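Local coordinates for endoglucanase, glycoside hydrolase family 5 protein (Cytophaga hutchinsonii, PDB 5IHS) that probably hydrolyses internal beta-1,4-glucosidic bonds of cellulose as a TIM-barrel endoglucanase, in a bacterium whose periplasmic endoglucanases are required for growth on crystalline cellulose, at residues Thr165-Asp170 / Val193-Trp198; Gln197-Val202 / Met216-Phe221; Leu201-Ala206 / Arg231-Lys236. All coordinates share one frame; numbering follows the deposited sequence.

Contact 1: Thr165-Asp170 / Val193-Trp198; sequences TSWNKD and VGTRQW
The indole of Trp167 overlaps the chain at Val193 and Gly194, where strand 191-193 runs out into a loop, and it meets this chain with the rim of its six-membered ring. Atom CZ3 of Trp167 lies 3.3 Å from O of Gly194, and that oxygen sits in the ring plane. CG1 of Val193 comes to the same rim, 3.8 Å from CZ3 of Trp167. The two side chains cross at about a right angle. CG of Trp167 is anti to the backbone N (chi1 175°), which swings the indole out from the helix start to the strand end. No hydrogen bond links the two segments. Gly194 O is buried against the ring edge and has no polar partner in the model. The indole NE1 bonds instead to Asn208 O.

In the (beta/alpha)8 barrel, Val193 ends the fifth strand, and Trp167 opens the helix that follows the fourth. Arg196, just past that strand, makes the other half of the contact. Its CG passes alongside Thr165, 3.2 Å from Thr165 O. A bend at chi3 (72°) then turns the guanidinium off to a salt bridge with Glu204 and a hydrogen bond to Gln163 O. Ser166 is the N-cap of helix 167-185. Its OG accepts from Lys169 N at 3.0 Å, while Ser166 N donates to Asp170 OD2 at 3.0 Å, on the anti side of the carboxylate.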
ATOM      1  N   THR A 165      -9.905  10.487  14.658  1.00  8.35           N
ATOM      2  CA  THR A 165     -10.737   9.346  14.281  1.00  8.68           C
ATOM      3  C   THR A 165     -10.424   8.152  15.185  1.00  8.64           C
ATOM      4  O   THR A 165      -9.372   7.523  15.054  1.00  9.27           O
ATOM      5  CB  THR A 165     -10.500   8.999  12.811  1.00  9.74           C
ATOM      6  OG1 THR A 165     -10.476  10.187  12.004  1.00 11.56           O
ATOM      7  CG2 THR A 165     -11.574   8.056  12.306  1.00 10.10           C
ATOM      8  N   SER A 166     -11.340   7.841  16.102  1.00  9.69           N
ATOM      9  CA  SER A 166     -11.091   6.823  17.122  1.00 10.25           C
ATOM     10  C   SER A 166     -11.052   5.416  16.529  1.00  8.94           C
ATOM     11  O   SER A 166     -11.905   5.052  15.709  1.00  9.57           O
ATOM     12  CB  SER A 166     -12.219   6.883  18.160  1.00 12.66           C
ATOM     13  OG  SER A 166     -12.334   5.696  18.924  1.00 15.11           O
ATOM     14  N   TRP A 167     -10.095   4.604  16.996  1.00  8.41           N
ATOM     15  CA  TRP A 167     -10.067   3.188  16.637  1.00  8.37           C
ATOM     16  C   TRP A 167     -11.335   2.476  17.107  1.00  8.56           C
ATOM     17  O   TRP A 167     -12.058   1.860  16.312  1.00  8.85           O
ATOM     18  CB  TRP A 167      -8.810   2.505  17.203  1.00  8.24           C
ATOM     19  CG  TRP A 167      -8.825   1.029  16.937  1.00  8.34           C
ATOM     20  CD1 TRP A 167      -9.142   0.042  17.815  1.00  9.03           C
ATOM     21  CD2 TRP A 167      -8.574   0.380  15.678  1.00  7.85           C
ATOM     22  NE1 TRP A 167      -9.103  -1.181  17.192  1.00  9.03           N
ATOM     23  CE2 TRP A 167      -8.755  -1.002  15.879  1.00  7.91           C
ATOM     24  CE3 TRP A 167      -8.201   0.832  14.403  1.00  7.88           C
ATOM     25  CZ2 TRP A 167      -8.587  -1.934  14.857  1.00  8.77           C
ATOM     26  CZ3 TRP A 167      -8.038  -0.106  13.385  1.00  8.21           C
ATOM     27  CH2 TRP A 167      -8.234  -1.462  13.619  1.00  8.44           C
ATOM     28  N   ASN A 168     -11.627   2.541  18.410  1.00  9.60           N
ATOM     29  CA  ASN A 168     -12.719   1.730  18.951  1.00 10.78           C
ATOM     30  C   ASN A 168     -14.086   2.180  18.441  1.00 11.74           C
ATOM     31  O   ASN A 168     -14.978   1.349  18.216  1.00 12.81           O
ATOM     32  CB  ASN A 168     -12.712   1.778  20.481  1.00 11.95           C
ATOM     33  CG  ASN A 168     -11.576   0.980  21.101  1.00 13.52           C
ATOM     34  OD1 ASN A 168     -10.994   0.087  20.480  1.00 14.29           O
ATOM     35  ND2 ASN A 168     -11.274   1.287  22.355  1.00 15.36           N
ATOM     36  N   LYS A 169     -14.290   3.487  18.286  1.00 12.21           N
ATOM     37  CA  LYS A 169     -15.610   4.013  17.960  1.00 13.68           C
ATOM     38  C   LYS A 169     -15.846   4.224  16.469  1.00 12.30           C
ATOM     39  O   LYS A 169     -16.995   4.120  16.021  1.00 13.96           O
ATOM     40  CB  LYS A 169     -15.837   5.338  18.687  1.00 17.05           C
ATOM     41  CG  LYS A 169     -15.916   5.198  20.191  1.00 21.93           C
ATOM     42  CD  LYS A 169     -16.168   6.548  20.851  1.00 26.11           C
ATOM     43  CE  LYS A 169     -16.293   6.425  22.362  1.00 29.14           C
ATOM     44  NZ  LYS A 169     -14.993   6.637  23.050  1.00 31.00           N
ATOM     45  N   ASP A 170     -14.806   4.549  15.690  1.00 11.11           N
ATOM     46  CA  ASP A 170     -14.964   4.922  14.282  1.00 10.89           C
ATOM     47  C   ASP A 170     -14.313   3.923  13.336  1.00  9.70           C
ATOM     48  O   ASP A 170     -14.988   3.392  12.442  1.00 10.62           O
ATOM     49  CB  ASP A 170     -14.354   6.308  14.007  1.00 13.09           C
ATOM     50  CG  ASP A 170     -15.003   7.405  14.778  1.00 16.45           C
ATOM     51  OD1 ASP A 170     -16.245   7.429  14.815  1.00 18.02           O
ATOM     52  OD2 ASP A 170     -14.255   8.251  15.328  1.00 17.26           O
ATOM     53  N   VAL A 193      -5.991  -2.572   7.414  1.00  5.98           N
ATOM     54  CA  VAL A 193      -6.860  -1.590   8.050  1.00  6.35           C
ATOM     55  C   VAL A 193      -6.038  -0.442   8.634  1.00  6.06           C
ATOM     56  O   VAL A 193      -5.134  -0.665   9.453  1.00  6.35           O
ATOM     57  CB  VAL A 193      -7.718  -2.241   9.151  1.00  6.74           C
ATOM     58  CG1 VAL A 193      -8.642  -1.199   9.784  1.00  7.37           C
ATOM     59  CG2 VAL A 193      -8.509  -3.425   8.606  1.00  7.20           C
ATOM     60  N   GLY A 194      -6.404   0.788   8.243  1.00  6.22           N
ATOM     61  CA  GLY A 194      -5.729   1.974   8.722  1.00  6.22           C
ATOM     62  C   GLY A 194      -5.944   2.239  10.197  1.00  5.75           C
ATOM     63  O   GLY A 194      -6.847   1.703  10.835  1.00  6.65           O
ATOM     64  N   THR A 195      -5.072   3.094  10.738  1.00  6.34           N
ATOM     65  CA  THR A 195      -5.033   3.369  12.167  1.00  6.54           C
ATOM     66  C   THR A 195      -5.060   4.883  12.424  1.00  6.51           C
ATOM     67  O   THR A 195      -4.896   5.711  11.515  1.00  6.77           O
ATOM     68  CB  THR A 195      -3.833   2.634  12.824  1.00  7.47           C
ATOM     69  OG1 THR A 195      -2.594   3.060  12.243  1.00  8.23           O
ATOM     70  CG2 THR A 195      -3.982   1.107  12.697  1.00  7.71           C
ATOM     71  N   ARG A 196      -5.318   5.252  13.681  1.00  6.90           N
ATOM     72  CA  ARG A 196      -5.502   6.659  14.015  1.00  7.07           C
ATOM     73  C   ARG A 196      -4.225   7.465  13.752  1.00  6.91           C
ATOM     74  O   ARG A 196      -3.099   6.948  13.796  1.00  7.25           O
ATOM     75  CB  ARG A 196      -5.960   6.796  15.477  1.00  7.38           C
ATOM     76  CG  ARG A 196      -6.389   8.211  15.880  1.00  7.74           C
ATOM     77  CD  ARG A 196      -7.108   8.241  17.197  1.00  8.38           C
ATOM     78  NE  ARG A 196      -6.251   8.019  18.352  1.00  8.43           N
ATOM     79  CZ  ARG A 196      -5.602   8.971  19.012  1.00  9.08           C
ATOM     80  NH1 ARG A 196      -5.648  10.240  18.611  1.00  9.21           N
ATOM     81  NH2 ARG A 196      -4.898   8.657  20.094  1.00  9.83           N
ATOM     82  N   GLN A 197      -4.416   8.760  13.496  1.00  7.29           N
ATOM     83  CA  GLN A 197      -3.324   9.720  13.339  1.00  7.61           C
ATOM     84  C   GLN A 197      -2.496   9.387  12.100  1.00  6.87           C
ATOM     85  O   GLN A 197      -1.280   9.147  12.165  1.00  7.29           O
ATOM     86  CB  GLN A 197      -2.492   9.799  14.616  1.00  8.52           C
ATOM     87  CG  GLN A 197      -1.505  10.939  14.673  1.00 10.38           C
ATOM     88  CD  GLN A 197      -0.901  11.042  16.046  1.00 11.62           C
ATOM     89  OE1 GLN A 197      -1.548  11.504  16.979  1.00 13.24           O
ATOM     90  NE2 GLN A 197       0.330  10.594  16.191  1.00 12.64           N
ATOM     91  N   TRP A 198      -3.167   9.389  10.950  1.00  7.50           N
ATOM     92  CA  TRP A 198      -2.524   9.125   9.663  1.00  7.79           C
ATOM     93  C   TRP A 198      -1.816   7.774   9.665  1.00  7.04           C
ATOM     94  O   TRP A 198      -0.710   7.615   9.142  1.00  7.34           O
ATOM     95  CB  TRP A 198      -1.610  10.277   9.228  1.00  9.27           C
ATOM     96  CG  TRP A 198      -2.359  11.570   9.206  1.00 13.00           C
ATOM     97  CD1 TRP A 198      -3.162  12.052   8.202  1.00 15.10           C
ATOM     98  CD2 TRP A 198      -2.413  12.533  10.252  1.00 15.65           C
ATOM     99  NE1 TRP A 198      -3.692  13.264   8.560  1.00 16.97           N
ATOM    100  CE2 TRP A 198      -3.247  13.582   9.814  1.00 16.71           C
ATOM    101  CE3 TRP A 198      -1.829  12.620  11.514  1.00 17.24           C
ATOM    102  CZ2 TRP A 198      -3.516  14.699  10.598  1.00 18.82           C
ATOM    103  CZ3 TRP A 198      -2.096  13.728  12.289  1.00 19.31           C
ATOM    104  CH2 TRP A 198      -2.927  14.758  11.824  1.00 19.79           C
TER

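Contact 2: Gln197-Val202 / Met216-Phe221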
ATOM      1  N   GLN A 197      -4.416   8.760  13.496  1.00  7.29           N
ATOM      2  CA  GLN A 197      -3.324   9.720  13.339  1.00  7.61           C
ATOM      3  C   GLN A 197      -2.496   9.387  12.100  1.00  6.87           C
ATOM      4  O   GLN A 197      -1.280   9.147  12.165  1.00  7.29           O
ATOM      5  CB  GLN A 197      -2.492   9.799  14.616  1.00  8.52           C
ATOM      6  CG  GLN A 197      -1.505  10.939  14.673  1.00 10.38           C
ATOM      7  CD  GLN A 197      -0.901  11.042  16.046  1.00 11.62           C
ATOM      8  OE1 GLN A 197      -1.548  11.504  16.979  1.00 13.24           O
ATOM      9  NE2 GLN A 197       0.330  10.594  16.191  1.00 12.64           N
ATOM     10  N   TRP A 198      -3.167   9.389  10.950  1.00  7.50           N
ATOM     11  CA  TRP A 198      -2.524   9.125   9.663  1.00  7.79           C
ATOM     12  C   TRP A 198      -1.816   7.774   9.665  1.00  7.04           C
ATOM     13  O   TRP A 198      -0.710   7.615   9.142  1.00  7.34           O
ATOM     14  CB  TRP A 198      -1.610  10.277   9.228  1.00  9.27           C
ATOM     15  CG  TRP A 198      -2.359  11.570   9.206  1.00 13.00           C
ATOM     16  CD1 TRP A 198      -3.162  12.052   8.202  1.00 15.10           C
ATOM     17  CD2 TRP A 198      -2.413  12.533  10.252  1.00 15.65           C
ATOM     18  NE1 TRP A 198      -3.692  13.264   8.560  1.00 16.97           N
ATOM     19  CE2 TRP A 198      -3.247  13.582   9.814  1.00 16.71           C
ATOM     20  CE3 TRP A 198      -1.829  12.620  11.514  1.00 17.24           C
ATOM     21  CZ2 TRP A 198      -3.516  14.699  10.598  1.00 18.82           C
ATOM     22  CZ3 TRP A 198      -2.096  13.728  12.289  1.00 19.31           C
ATOM     23  CH2 TRP A 198      -2.927  14.758  11.824  1.00 19.79           C
ATOM     24  N   SER A 199      -2.498   6.773  10.221  1.00  6.30           N
ATOM     25  CA  SER A 199      -1.981   5.407  10.271  1.00  6.47           C
ATOM     26  C   SER A 199      -0.638   5.331  10.996  1.00  6.48           C
ATOM     27  O   SER A 199       0.303   4.662  10.572  1.00  7.17           O
ATOM     28  CB  SER A 199      -1.969   4.745   8.889  1.00  6.55           C
ATOM     29  OG  SER A 199      -3.321   4.481   8.539  1.00  7.07           O
ATOM     30  N   GLN A 200      -0.584   5.971  12.163  1.00  6.65           N
ATOM     31  CA  GLN A 200       0.558   5.880  13.066  1.00  7.25           C
ATOM     32  C   GLN A 200       0.303   5.034  14.300  1.00  7.48           C
ATOM     33  O   GLN A 200       1.211   4.336  14.757  1.00  7.93           O
ATOM     34  CB  GLN A 200       1.020   7.273  13.512  1.00  7.48           C
ATOM     35  CG  GLN A 200       1.598   8.061  12.371  1.00  7.69           C
ATOM     36  CD  GLN A 200       1.794   9.523  12.691  1.00  9.03           C
ATOM     37  OE1 GLN A 200       1.938   9.910  13.852  1.00 10.12           O
ATOM     38  NE2 GLN A 200       1.798  10.346  11.659  1.00  9.21           N
ATOM     39  N   LEU A 201      -0.901   5.096  14.869  1.00  7.45           N
ATOM     40  CA  LEU A 201      -1.141   4.593  16.223  1.00  7.71           C
ATOM     41  C   LEU A 201      -1.568   3.120  16.207  1.00  7.70           C
ATOM     42  O   LEU A 201      -2.653   2.720  16.643  1.00  8.16           O
ATOM     43  CB  LEU A 201      -2.108   5.507  16.970  1.00  8.12           C
ATOM     44  CG  LEU A 201      -1.567   6.938  17.148  1.00  9.60           C
ATOM     45  CD1 LEU A 201      -2.587   7.806  17.871  1.00 10.30           C
ATOM     46  CD2 LEU A 201      -0.228   6.993  17.860  1.00 12.26           C
ATOM     47  N   VAL A 202      -0.638   2.297  15.718  1.00  7.68           N
ATOM     48  CA  VAL A 202      -0.874   0.869  15.571  1.00  7.24           C
ATOM     49  C   VAL A 202      -1.072   0.182  16.914  1.00  7.48           C
ATOM     50  O   VAL A 202      -1.715  -0.868  16.972  1.00  8.12           O
ATOM     51  CB  VAL A 202       0.227   0.219  14.708  1.00  7.56           C
ATOM     52  CG1 VAL A 202       0.061   0.649  13.260  1.00  7.61           C
ATOM     53  CG2 VAL A 202       1.632   0.572  15.200  1.00  7.65           C
ATOM     54  N   MET A 216      -4.334  -7.276   8.493  1.00  6.95           N
ATOM     55  CA  MET A 216      -3.134  -6.548   8.875  1.00  6.95           C
ATOM     56  C   MET A 216      -3.502  -5.097   9.141  1.00  6.49           C
ATOM     57  O   MET A 216      -4.601  -4.643   8.812  1.00  6.86           O
ATOM     58  CB  MET A 216      -2.071  -6.630   7.770  1.00  7.33           C
ATOM     59  CG  MET A 216      -1.709  -8.056   7.380  1.00  7.35           C
ATOM     60  SD  MET A 216      -0.485  -8.177   6.064  1.00  8.08           S
ATOM     61  CE  MET A 216       1.024  -7.962   6.992  1.00  9.96           C
ATOM     62  N   TYR A 217      -2.551  -4.351   9.706  1.00  6.32           N
ATOM     63  CA  TYR A 217      -2.787  -2.979  10.140  1.00  6.30           C
ATOM     64  C   TYR A 217      -1.750  -2.049   9.533  1.00  6.10           C
ATOM     65  O   TYR A 217      -0.564  -2.384   9.441  1.00  6.85           O
ATOM     66  CB  TYR A 217      -2.806  -2.898  11.681  1.00  7.16           C
ATOM     67  CG  TYR A 217      -3.836  -3.855  12.240  1.00  7.08           C
ATOM     68  CD1 TYR A 217      -3.509  -5.173  12.471  1.00  7.58           C
ATOM     69  CD2 TYR A 217      -5.146  -3.462  12.462  1.00  7.14           C
ATOM     70  CE1 TYR A 217      -4.453  -6.080  12.922  1.00  7.89           C
ATOM     71  CE2 TYR A 217      -6.097  -4.352  12.927  1.00  7.72           C
ATOM     72  CZ  TYR A 217      -5.748  -5.664  13.151  1.00  7.86           C
ATOM     73  OH  TYR A 217      -6.699  -6.551  13.605  1.00  9.62           O
ATOM     74  N   THR A 218      -2.214  -0.880   9.114  1.00  5.97           N
ATOM     75  CA  THR A 218      -1.380   0.065   8.389  1.00  5.77           C
ATOM     76  C   THR A 218      -0.453   0.851   9.301  1.00  5.92           C
ATOM     77  O   THR A 218      -0.887   1.404  10.313  1.00  6.56           O
ATOM     78  CB  THR A 218      -2.276   1.066   7.668  1.00  6.24           C
ATOM     79  OG1 THR A 218      -3.282   0.335   6.970  1.00  6.45           O
ATOM     80  CG2 THR A 218      -1.478   1.929   6.708  1.00  6.84           C
ATOM     81  N   LEU A 219       0.800   0.991   8.855  1.00  6.16           N
ATOM     82  CA  LEU A 219       1.754   1.947   9.395  1.00  6.34           C
ATOM     83  C   LEU A 219       2.255   2.822   8.249  1.00  5.98           C
ATOM     84  O   LEU A 219       2.727   2.300   7.234  1.00  6.17           O
ATOM     85  CB  LEU A 219       2.944   1.221  10.027  1.00  6.99           C
ATOM     86  CG  LEU A 219       4.050   2.109  10.591  1.00  8.08           C
ATOM     87  CD1 LEU A 219       3.542   2.897  11.774  1.00  9.43           C
ATOM     88  CD2 LEU A 219       5.255   1.269  10.970  1.00  9.13           C
ATOM     89  N   HIS A 220       2.142   4.145   8.397  1.00  5.64           N
ATOM     90  CA  HIS A 220       2.695   5.100   7.440  1.00  5.90           C
ATOM     91  C   HIS A 220       3.736   5.967   8.126  1.00  6.36           C
ATOM     92  O   HIS A 220       3.483   6.498   9.213  1.00  7.42           O
ATOM     93  CB  HIS A 220       1.617   6.022   6.885  1.00  6.22           C
ATOM     94  CG  HIS A 220       0.705   5.347   5.919  1.00  5.94           C
ATOM     95  ND1 HIS A 220      -0.319   6.003   5.275  1.00  6.33           N
ATOM     96  CD2 HIS A 220       0.677   4.070   5.469  1.00  5.95           C
ATOM     97  CE1 HIS A 220      -0.940   5.158   4.468  1.00  6.93           C
ATOM     98  NE2 HIS A 220      -0.347   3.984   4.567  1.00  6.63           N
ATOM     99  N   PHE A 221       4.890   6.153   7.483  1.00  6.23           N
ATOM    100  CA  PHE A 221       5.936   6.994   8.046  1.00  6.56           C
ATOM    101  C   PHE A 221       6.564   7.855   6.960  1.00  6.74           C
ATOM    102  O   PHE A 221       6.640   7.467   5.788  1.00  6.82           O
ATOM    103  CB  PHE A 221       7.014   6.169   8.781  1.00  7.43           C
ATOM    104  CG  PHE A 221       7.897   5.365   7.874  1.00  7.71           C
ATOM    105  CD1 PHE A 221       9.037   5.923   7.307  1.00  7.91           C
ATOM    106  CD2 PHE A 221       7.589   4.050   7.561  1.00  8.58           C
ATOM    107  CE1 PHE A 221       9.840   5.193   6.441  1.00  9.40           C
ATOM    108  CE2 PHE A 221       8.402   3.318   6.705  1.00  9.35           C
ATOM    109  CZ  PHE A 221       9.514   3.893   6.144  1.00  9.83           C
TER
HETATM  110  O   HOH W   1       1.763   8.880   9.064  1.00  8.40           O
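Gln197, Trp198 and Ser199 all have positive phi, so the chain makes a short left-handed helical turn beside strand 216-221. His220 N donates to Ser199 O at 2.9 Å, with an angle of 159° at the hydrogen. CA of Leu219 adds a CA-H...O contact, 3.3 Å from Ser199 O.

Strand 215-221 is the sixth of the TIM barrel. The neighbouring fifth strand stops at Val193, and the turn takes over as hydrogen-bonding partner of strand 215-221 at His220.

CB of Ser199 lies over one face of the His220 ring, offset toward the rim, a CH-pi contact 4.2 Å from the ring centroid. The same CB is 3.6 Å from Thr218 CG2. Ser199 OG is bonded to Asn159 O and Thr195 N. His220 ND1 is engaged by Glu160 and NE2 by Thr247, which fixes the rotation of the ring. Glu160 belongs to the Asn-Glu-Pro sequence Asn159-Pro161, a hallmark of family 5, so the contact probably borders the active-site end of the barrel. Toward the start of the strand, CG1 of Val202 lies 3.2 Å from Thr218 O. Near His220, one water donates to Trp198 O and His220 O, and accepts from Gln200 NE2.

Contact 3: Leu201-Ala206 / Arg231-Lys236; sequences LVTEAA and RNEAQK
Two neighbouring helices of the outer ring of the TIM barrel meet here. Helix 202-206 and helix 231-236 run almost parallel, at 9°, and their axes approach to 8.8 Å. The main link is the carboxylate of Glu233, which reaches the first turn of the other helix. A single oxygen does the work. Glu233 OE2 accepts from Thr203 N at 2.9 Å, a fairly straight bond, and from Thr203 OG1 at 2.6 Å. The backbone N-H meets OE2 on the anti side and the hydroxyl on the syn side. Both come from the same face of the carboxylate plane, each tilted well out of it.

Thr203 has OG1 between its backbone N and carbonyl carbon (chi1 58°), so the hydroxyl and the N-H converge on one acceptor. Glu233 bends at chi2 (78°), which carries the end of the side chain over to the first turn of helix 202-207. These helices follow the fifth and sixth strands of the barrel. The carboxylate lies at the N-terminal end of helix 202-207, where its negative charge should be favoured by the helix dipole.

Apolar contacts lie alongside. CG2 of Thr203 packs 3.7 Å from CB of Lys236. CG2 of Val202 sits 3.9 Å from CG of Glu233 and 4.0 Å from CA of Ala234. The side chain of Ala234 points away from helix 202-207 and touches Phe271 of helix 262-274 and Leu219 of strand 215-221.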
ATOM      1  N   LEU A 201      -0.901   5.096  14.869  1.00  7.45           N
ATOM      2  CA  LEU A 201      -1.141   4.593  16.223  1.00  7.71           C
ATOM      3  C   LEU A 201      -1.568   3.120  16.207  1.00  7.70           C
ATOM      4  O   LEU A 201      -2.653   2.720  16.643  1.00  8.16           O
ATOM      5  CB  LEU A 201      -2.108   5.507  16.970  1.00  8.12           C
ATOM      6  CG  LEU A 201      -1.567   6.938  17.148  1.00  9.60           C
ATOM      7  CD1 LEU A 201      -2.587   7.806  17.871  1.00 10.30           C
ATOM      8  CD2 LEU A 201      -0.228   6.993  17.860  1.00 12.26           C
ATOM      9  N   VAL A 202      -0.638   2.297  15.718  1.00  7.68           N
ATOM     10  CA  VAL A 202      -0.874   0.869  15.571  1.00  7.24           C
ATOM     11  C   VAL A 202      -1.072   0.182  16.914  1.00  7.48           C
ATOM     12  O   VAL A 202      -1.715  -0.868  16.972  1.00  8.12           O
ATOM     13  CB  VAL A 202       0.227   0.219  14.708  1.00  7.56           C
ATOM     14  CG1 VAL A 202       0.061   0.649  13.260  1.00  7.61           C
ATOM     15  CG2 VAL A 202       1.632   0.572  15.200  1.00  7.65           C
ATOM     16  N   THR A 203      -0.539   0.731  18.010  1.00  7.32           N
ATOM     17  CA  THR A 203      -0.762   0.083  19.307  1.00  8.05           C
ATOM     18  C   THR A 203      -2.233   0.090  19.716  1.00  8.08           C
ATOM     19  O   THR A 203      -2.657  -0.778  20.486  1.00  9.23           O
ATOM     20  CB  THR A 203       0.064   0.715  20.423  1.00  9.70           C
ATOM     21  OG1 THR A 203      -0.243   2.112  20.533  1.00 11.14           O
ATOM     22  CG2 THR A 203       1.547   0.500  20.205  1.00 10.41           C
ATOM     23  N   GLU A 204      -3.024   1.062  19.250  1.00  8.17           N
ATOM     24  CA  GLU A 204      -4.439   1.074  19.620  1.00  8.67           C
ATOM     25  C   GLU A 204      -5.181  -0.075  18.949  1.00  8.87           C
ATOM     26  O   GLU A 204      -6.052  -0.711  19.561  1.00 10.08           O
ATOM     27  CB  GLU A 204      -5.079   2.420  19.274  1.00  8.79           C
ATOM     28  CG  GLU A 204      -4.453   3.571  20.015  1.00  9.90           C
ATOM     29  CD  GLU A 204      -5.035   4.933  19.684  1.00 11.10           C
ATOM     30  OE1 GLU A 204      -5.723   5.077  18.641  1.00 10.70           O
ATOM     31  OE2 GLU A 204      -4.783   5.863  20.482  1.00 12.60           O
ATOM     32  N   ALA A 205      -4.843  -0.360  17.688  1.00  8.47           N
ATOM     33  CA  ALA A 205      -5.393  -1.528  17.012  1.00  9.02           C
ATOM     34  C   ALA A 205      -4.898  -2.807  17.675  1.00  9.22           C
ATOM     35  O   ALA A 205      -5.662  -3.765  17.836  1.00 10.48           O
ATOM     36  CB  ALA A 205      -5.019  -1.487  15.526  1.00  9.34           C
ATOM     37  N   ALA A 206      -3.625  -2.836  18.076  1.00  8.67           N
ATOM     38  CA  ALA A 206      -3.074  -4.035  18.700  1.00  9.52           C
ATOM     39  C   ALA A 206      -3.774  -4.346  20.014  1.00 10.35           C
ATOM     40  O   ALA A 206      -3.887  -5.521  20.394  1.00 11.81           O
ATOM     41  CB  ALA A 206      -1.574  -3.870  18.919  1.00 10.07           C
ATOM     42  N   ARG A 231       9.177   3.968  15.221  1.00  8.61           N
ATOM     43  CA  ARG A 231       9.633   2.582  15.233  1.00  8.96           C
ATOM     44  C   ARG A 231       9.307   1.917  16.562  1.00  9.13           C
ATOM     45  O   ARG A 231       8.929   0.742  16.598  1.00  9.83           O
ATOM     46  CB  ARG A 231      11.128   2.493  14.931  1.00  9.25           C
ATOM     47  CG  ARG A 231      11.474   2.809  13.484  1.00 10.11           C
ATOM     48  CD  ARG A 231      12.933   2.484  13.149  1.00 10.71           C
ATOM     49  NE  ARG A 231      13.882   3.442  13.710  1.00 10.59           N
ATOM     50  CZ  ARG A 231      14.214   4.602  13.155  1.00 10.28           C
ATOM     51  NH1 ARG A 231      13.672   4.990  12.010  1.00 11.09           N
ATOM     52  NH2 ARG A 231      15.108   5.384  13.750  1.00 11.08           N
ATOM     53  N   ASN A 232       9.410   2.660  17.669  1.00  9.02           N
ATOM     54  CA  ASN A 232       9.072   2.090  18.969  1.00  9.58           C
ATOM     55  C   ASN A 232       7.584   1.776  19.067  1.00  9.43           C
ATOM     56  O   ASN A 232       7.198   0.744  19.637  1.00  9.56           O
ATOM     57  CB  ASN A 232       9.476   3.046  20.094  1.00 11.45           C
ATOM     58  CG  ASN A 232      10.968   3.146  20.278  1.00 13.90           C
ATOM     59  OD1 ASN A 232      11.724   2.297  19.811  1.00 14.73           O
ATOM     60  ND2 ASN A 232      11.405   4.195  20.968  1.00 15.16           N
ATOM     61  N   GLU A 233       6.733   2.657  18.527  1.00  8.97           N
ATOM     62  CA  GLU A 233       5.299   2.381  18.457  1.00  8.69           C
ATOM     63  C   GLU A 233       5.041   1.098  17.676  1.00  8.39           C
ATOM     64  O   GLU A 233       4.261   0.237  18.102  1.00  8.35           O
ATOM     65  CB  GLU A 233       4.605   3.584  17.802  1.00  9.51           C
ATOM     66  CG  GLU A 233       3.122   3.429  17.453  1.00  9.89           C
ATOM     67  CD  GLU A 233       2.193   3.563  18.639  1.00 10.66           C
ATOM     68  OE1 GLU A 233       2.640   4.067  19.697  1.00 13.62           O
ATOM     69  OE2 GLU A 233       1.013   3.166  18.499  1.00 10.78           O
ATOM     70  N   ALA A 234       5.681   0.960  16.515  1.00  7.72           N
ATOM     71  CA  ALA A 234       5.512  -0.246  15.712  1.00  7.78           C
ATOM     72  C   ALA A 234       5.942  -1.491  16.479  1.00  7.97           C
ATOM     73  O   ALA A 234       5.234  -2.503  16.483  1.00  8.17           O
ATOM     74  CB  ALA A 234       6.302  -0.098  14.415  1.00  8.28           C
ATOM     75  N   GLN A 235       7.099  -1.431  17.147  1.00  8.39           N
ATOM     76  CA  GLN A 235       7.581  -2.591  17.900  1.00  8.77           C
ATOM     77  C   GLN A 235       6.603  -2.986  19.000  1.00  8.84           C
ATOM     78  O   GLN A 235       6.360  -4.178  19.231  1.00  9.61           O
ATOM     79  CB  GLN A 235       8.964  -2.297  18.487  1.00 10.49           C
ATOM     80  CG  GLN A 235       9.548  -3.451  19.287  1.00 12.34           C
ATOM     81  CD  GLN A 235       9.841  -4.666  18.409  1.00 13.49           C
ATOM     82  OE1 GLN A 235      10.685  -4.605  17.507  1.00 15.83           O
ATOM     83  NE2 GLN A 235       9.129  -5.768  18.649  1.00 14.22           N
ATOM     84  N   LYS A 236       6.028  -1.996  19.688  1.00  8.71           N
ATOM     85  CA  LYS A 236       5.054  -2.294  20.733  1.00  9.39           C
ATOM     86  C   LYS A 236       3.819  -2.986  20.165  1.00  8.99           C
ATOM     87  O   LYS A 236       3.257  -3.883  20.798  1.00 10.17           O
ATOM     88  CB  LYS A 236       4.695  -1.013  21.494  1.00 10.90           C
ATOM     89  CG  LYS A 236       5.841  -0.497  22.362  1.00 15.70           C
ATOM     90  CD  LYS A 236       5.534   0.834  23.028  1.00 20.40           C
ATOM     91  CE  LYS A 236       6.778   1.393  23.717  1.00 23.49           C
ATOM     92  NZ  LYS A 236       6.503   2.585  24.566  1.00 25.58           N
TER

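The three contacts lie side by side around strands 191-193 and 215-221 of the barrel, all on the same side of the chain's centre. Contact 1 closes on the stretch where contact 2 begins; their centres are about 9 Å apart, and they share Gln197 and Trp198. Contacts 2 and 3 start from the same stretch, share Leu201 and Val202, and have centres about 8 Å apart. Contact 1 closes before contact 3 opens. Their centres are about 13 Å apart, and the salt bridge from Arg196 to Glu204 joins them. Strand pairing also ties contact 1 to contact 2, through Val193 with Met216 and Thr218. Residues 193-206 thus connect helix 167-185, strand 215-221 and helix 228-239, linking the barrel wall to its outer helices.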